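Local coordinates for periplasmic binding protein (Agrobacterium tumefaciens str. B6, PDB 5L9G), which binds the opine mannopine in the periplasm and probably delivers it to an ABC transporter for uptake, at residues G30-A35 and A117-S122; D37-A42 and K280-S285. All blocks are in the same frame, centred on the assembly; numbering follows the deposited sequence.

Both contacts lie along helix 30-48, whose first turns approach the mannopine site and whose middle packs on a loop. In contact 1, residues 30-35 and 117-122 enclose one end of the bound opine. Contact 2, between 37-42 and 280-285, begins about two turns further along the same helix; the centres of the two are 9 Å apart. Leu282 ties them together: its CD1 lies 4.0 Å from Trp32 CZ3 and its CD2 3.4 Å from Asn118 O. The nearest atoms of its side chain and of mannopine are about 7 Å apart, so contact 2 forms a second layer behind the pocket wall. Along the chain the segments alternate.

Contact 1. Residues G30-A35 and A117-S122; sequences GGWQEA and ANSNYS. With MO0 (mannopine), chain C.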
# COMPACT_ATOMS: atom_id res chain seq x y z
N GLY A 30 8.74 -2.92 9.29
CA GLY A 30 8.16 -4.25 9.46
C GLY A 30 8.53 -5.24 8.37
O GLY A 30 9.57 -5.07 7.70
N GLY A 31 7.67 -6.25 8.21
CA GLY A 31 7.86 -7.36 7.27
C GLY A 31 8.07 -6.92 5.82
O GLY A 31 8.86 -7.54 5.08
N TRP A 32 7.37 -5.86 5.41
CA TRP A 32 7.48 -5.32 4.06
C TRP A 32 8.86 -4.73 3.80
O TRP A 32 9.46 -5.02 2.76
CB TRP A 32 6.35 -4.31 3.79
CG TRP A 32 6.48 -3.46 2.55
CD1 TRP A 32 6.33 -2.11 2.48
CD2 TRP A 32 6.75 -3.91 1.20
NE1 TRP A 32 6.47 -1.68 1.17
CE2 TRP A 32 6.72 -2.76 0.37
CE3 TRP A 32 7.01 -5.16 0.61
CZ2 TRP A 32 6.98 -2.82 -1.02
CZ3 TRP A 32 7.29 -5.22 -0.76
CH2 TRP A 32 7.25 -4.07 -1.57
N GLN A 33 9.40 -3.92 4.77
CA GLN A 33 10.74 -3.33 4.62
C GLN A 33 11.79 -4.42 4.64
O GLN A 33 12.75 -4.35 3.86
CB GLN A 33 11.01 -2.27 5.69
CG GLN A 33 12.37 -1.57 5.48
CD GLN A 33 12.33 -0.10 5.78
OE1 GLN A 33 11.26 0.53 5.76
NE2 GLN A 33 13.50 0.48 6.06
N GLU A 34 11.61 -5.43 5.51
CA GLU A 34 12.51 -6.57 5.60
C GLU A 34 12.56 -7.35 4.28
O GLU A 34 13.65 -7.73 3.84
CB GLU A 34 12.15 -7.47 6.80
CG GLU A 34 12.47 -6.77 8.12
CD GLU A 34 11.92 -7.40 9.40
OE1 GLU A 34 11.50 -8.58 9.35
OE2 GLU A 34 11.96 -6.72 10.45
N ALA A 35 11.41 -7.55 3.64
CA ALA A 35 11.34 -8.24 2.35
C ALA A 35 12.10 -7.46 1.26
O ALA A 35 12.87 -8.05 0.51
CB ALA A 35 9.89 -8.43 1.93
N ALA A 117 7.39 1.21 -10.22
CA ALA A 117 6.69 0.21 -9.40
C ALA A 117 7.65 -0.89 -8.94
O ALA A 117 8.60 -1.23 -9.66
CB ALA A 117 5.55 -0.41 -10.19
N ASN A 118 7.43 -1.42 -7.73
CA ASN A 118 8.18 -2.57 -7.27
C ASN A 118 7.23 -3.74 -6.94
O ASN A 118 7.68 -4.88 -6.87
CB ASN A 118 9.15 -2.24 -6.10
CG ASN A 118 8.52 -2.10 -4.72
OD1 ASN A 118 7.31 -1.95 -4.55
ND2 ASN A 118 9.33 -2.18 -3.68
N SER A 119 5.91 -3.47 -6.73
CA SER A 119 4.97 -4.53 -6.33
C SER A 119 3.52 -4.14 -6.46
O SER A 119 3.18 -2.95 -6.54
CB SER A 119 5.22 -4.90 -4.86
OG SER A 119 5.01 -3.77 -4.03
N ASN A 120 2.65 -5.16 -6.44
CA ASN A 120 1.21 -5.06 -6.29
C ASN A 120 0.88 -5.70 -4.94
O ASN A 120 1.51 -6.69 -4.53
CB ASN A 120 0.42 -5.71 -7.42
CG ASN A 120 0.57 -4.96 -8.71
OD1 ASN A 120 0.24 -3.77 -8.82
ND2 ASN A 120 1.14 -5.60 -9.69
N TYR A 121 -0.12 -5.15 -4.27
CA TYR A 121 -0.61 -5.60 -2.97
C TYR A 121 -2.12 -5.30 -2.90
O TYR A 121 -2.66 -4.66 -3.81
CB TYR A 121 0.14 -4.88 -1.84
CG TYR A 121 -0.07 -3.38 -1.82
CD1 TYR A 121 0.67 -2.54 -2.66
CD2 TYR A 121 -1.01 -2.80 -0.97
CE1 TYR A 121 0.46 -1.16 -2.66
CE2 TYR A 121 -1.21 -1.42 -0.96
CZ TYR A 121 -0.46 -0.61 -1.79
OH TYR A 121 -0.65 0.74 -1.77
N SER A 122 -2.77 -5.74 -1.83
CA SER A 122 -4.20 -5.49 -1.65
C SER A 122 -4.46 -4.84 -0.31
O SER A 122 -3.79 -5.16 0.68
CB SER A 122 -4.99 -6.80 -1.73
OG SER A 122 -4.89 -7.47 -2.97
OAB MO0 C . 3.22 6.66 -0.06
CAF MO0 C . 3.56 6.64 1.30
CAG MO0 C . 2.94 5.48 2.05
OAC MO0 C . 1.69 5.84 2.52
CAH MO0 C . 2.96 4.17 1.31
OAM MO0 C . 4.24 3.83 0.91
CAI MO0 C . 2.29 3.00 2.03
OAD MO0 C . 2.94 2.71 3.23
CAJ MO0 C . 2.15 1.79 1.14
OAE MO0 C . 1.39 2.14 0.02
CAK MO0 C . 1.58 0.55 1.84
N MO0 C . 2.46 -0.60 1.56
CA MO0 C . 1.87 -1.89 1.99
C MO0 C . 2.52 -2.35 3.28
O MO0 C . 3.31 -1.58 3.87
CB MO0 C . 1.95 -2.96 0.93
CG MO0 C . 3.34 -3.56 0.80
CD MO0 C . 3.57 -4.22 -0.51
OE1 MO0 C . 3.47 -5.62 -0.56
NE2 MO0 C . 3.87 -3.61 -1.55
OXT MO0 C . 2.23 -3.47 3.80
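Trp32 CH2 reaches Ser119 OG at 3.3 Å, an oblique approach to the indole, and the Asn118 side chain meets the same end of the ring with its amide plane turned 76° from it. These are van der Waals contacts; no hydrogen bond joins the two segments directly, and the nearest CA atoms, those of Trp32 and Ser119, are 10.7 Å apart. The gap is bridged by Trp32, whose CG stands anti to its backbone N (chi1 168°), carrying the six-membered ring out to the strand. The aliphatic part of the ligand packs over ring faces. Mannopine CG sits 3.4 Å above the indole plane, over its centre, while mannopine CB lies over one face of Tyr121, offset toward the rim, so the glutamine-derived part of the opine is sandwiched between two aromatic side chains. The setting is the ligand cleft of a periplasmic solute-binding protein, with helix 30-48 supplying one wall and strand 115-128 another; at Asn118 and Ser119, both facing Asp252, the strand carries a classic beta bulge. Mannopine NE2 donates to Ser119 OG (2.7 Å), a bent bond with an N-H...O angle of 135°; Thr288, Arg229 and Asp252 are among the ligand's further hydrogen-bonding partners. Tyr121 OH lies 3.1 Å from mannopine OAE, a close polar approach. Gln78 OE1 accepts the indole N-H of Trp32, and Trp226 meets the Tyr121 ring edge-to-face.

Contact 2. Residues D37-A42 and K280-S285; sequences DKALWA and KDLPNS. With EDO (1,2-ethanediol), chain E.
Ala39 and Leu282 are the closest points of the two backbones, their CA atoms 5.1 Å apart, and the small methyl of Ala39 makes this possible. Ala39 CB presses against the backbone of the loop, 3.5 Å from Leu282 N and equally near the carbonyl carbon of Asp281, with Asp281 CB also beside it. Leu282 can be followed outward from there. Its CB does not head straight for the helix, but CG lies anti to the backbone N (chi1 -162°), and the branch that leaves it turns CD1 onto the helix. That methyl meets Leu40 CD1 at 3.8 Å, touches Leu40 CG, and lies 4.1 Å from Ala39 CB; the two leucine side chains cross at a slant. CD2, the other branch, heads for strand 115-128.

Beside this apolar patch runs a polar seam. One water donates to Ala39 O and to Asp281 OD2, linking helix and loop where no direct hydrogen bond does. OD2 also takes the salt bridge from Lys280 NZ (3.0 Å), which meets it on the syn side, and OD1 accepts Asn284 ND2 on the anti side; the two donors lie 33° and 34° out of the carboxylate plane. With both oxygens engaged, the rotation of the carboxylate is restrained. Asn284 N additionally bonds to Asp281 O, closing a type I beta turn.

On the helix, Ala42 N bonds to Asp37 O, making a wider pi-type turn around the contact. The arrangement is helix-on-loop packing in the solute-binding fold: the loop between helix 276-279 and strand 289-290 lies against helix 30-48, behind the mannopine pocket.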
# COMPACT_ATOMS: atom_id res chain seq x y z
N ASP A 37 14.51 -5.21 1.77
CA ASP A 37 15.93 -5.23 2.11
C ASP A 37 16.60 -6.55 1.70
O ASP A 37 17.67 -6.52 1.08
CB ASP A 37 16.15 -4.94 3.60
CG ASP A 37 17.61 -4.73 3.95
OD1 ASP A 37 18.28 -3.93 3.26
OD2 ASP A 37 18.10 -5.41 4.86
N LYS A 38 15.93 -7.69 1.96
CA LYS A 38 16.50 -9.00 1.65
C LYS A 38 16.54 -9.32 0.16
O LYS A 38 17.56 -9.80 -0.32
CB LYS A 38 15.76 -10.11 2.42
CG LYS A 38 16.45 -11.47 2.37
CD LYS A 38 15.68 -12.54 3.16
CE LYS A 38 16.43 -13.86 3.18
NZ LYS A 38 17.62 -13.83 4.07
N ALA A 39 15.43 -9.10 -0.53
CA ALA A 39 15.28 -9.42 -1.95
C ALA A 39 15.87 -8.41 -2.91
O ALA A 39 16.33 -8.80 -3.99
CB ALA A 39 13.82 -9.61 -2.27
N LEU A 40 15.82 -7.12 -2.55
CA LEU A 40 16.22 -6.04 -3.46
C LEU A 40 17.44 -5.23 -3.06
O LEU A 40 18.42 -5.19 -3.80
CB LEU A 40 15.03 -5.08 -3.69
CG LEU A 40 13.65 -5.71 -3.96
CD1 LEU A 40 12.54 -4.65 -3.91
CD2 LEU A 40 13.63 -6.44 -5.30
N TRP A 41 17.38 -4.56 -1.89
CA TRP A 41 18.42 -3.62 -1.47
C TRP A 41 19.78 -4.27 -1.20
O TRP A 41 20.75 -3.88 -1.85
CB TRP A 41 17.95 -2.78 -0.27
CG TRP A 41 16.58 -2.16 -0.41
CD1 TRP A 41 15.86 -1.99 -1.57
CD2 TRP A 41 15.78 -1.61 0.64
NE1 TRP A 41 14.64 -1.41 -1.29
CE2 TRP A 41 14.57 -1.16 0.06
CE3 TRP A 41 15.96 -1.48 2.03
CZ2 TRP A 41 13.57 -0.53 0.82
CZ3 TRP A 41 14.96 -0.89 2.78
CH2 TRP A 41 13.78 -0.43 2.18
N ALA A 42 19.86 -5.25 -0.28
CA ALA A 42 21.13 -5.95 -0.01
C ALA A 42 21.74 -6.61 -1.28
O ALA A 42 22.90 -6.34 -1.54
CB ALA A 42 20.98 -6.97 1.12
N LYS A 280 12.19 -11.34 -8.48
CA LYS A 280 11.76 -12.74 -8.32
C LYS A 280 11.75 -13.20 -6.85
O LYS A 280 10.93 -14.05 -6.49
CB LYS A 280 12.62 -13.69 -9.19
CG LYS A 280 14.04 -13.94 -8.66
CD LYS A 280 14.88 -14.88 -9.53
CE LYS A 280 15.90 -15.64 -8.70
NZ LYS A 280 16.89 -14.75 -8.04
N ASP A 281 12.65 -12.65 -6.01
CA ASP A 281 12.80 -13.01 -4.59
C ASP A 281 11.93 -12.22 -3.63
O ASP A 281 11.82 -12.58 -2.45
CB ASP A 281 14.27 -12.90 -4.16
CG ASP A 281 15.16 -13.88 -4.89
OD1 ASP A 281 14.81 -15.08 -4.93
OD2 ASP A 281 16.20 -13.44 -5.41
N LEU A 282 11.31 -11.12 -4.11
CA LEU A 282 10.47 -10.28 -3.26
C LEU A 282 9.39 -11.05 -2.46
O LEU A 282 9.24 -10.76 -1.26
CB LEU A 282 9.85 -9.13 -4.09
CG LEU A 282 9.30 -7.94 -3.32
CD1 LEU A 282 10.34 -7.36 -2.33
CD2 LEU A 282 8.77 -6.87 -4.30
N PRO A 283 8.67 -12.06 -3.03
CA PRO A 283 7.65 -12.76 -2.23
C PRO A 283 8.13 -14.05 -1.54
O PRO A 283 7.28 -14.84 -1.13
CB PRO A 283 6.55 -13.07 -3.26
CG PRO A 283 7.21 -12.95 -4.61
CD PRO A 283 8.64 -12.53 -4.43
N ASN A 284 9.45 -14.26 -1.40
CA ASN A 284 10.01 -15.50 -0.81
C ASN A 284 9.38 -15.88 0.54
O ASN A 284 9.05 -17.05 0.75
CB ASN A 284 11.52 -15.47 -0.74
CG ASN A 284 12.14 -15.71 -2.10
OD1 ASN A 284 11.43 -15.91 -3.11
ND2 ASN A 284 13.46 -15.66 -2.18
N SER A 285 9.15 -14.90 1.39
CA SER A 285 8.47 -15.17 2.66
C SER A 285 7.26 -14.25 2.81
O SER A 285 6.18 -14.71 3.21
CB SER A 285 9.43 -15.04 3.84
OG SER A 285 10.15 -13.82 3.78
C1 EDO E . 24.05 -5.63 2.58
O1 EDO E . 23.18 -4.86 3.42
C2 EDO E . 24.55 -4.75 1.41
O2 EDO E . 24.64 -5.51 0.22
O HOH W 1 17.51 -11.21 -4.65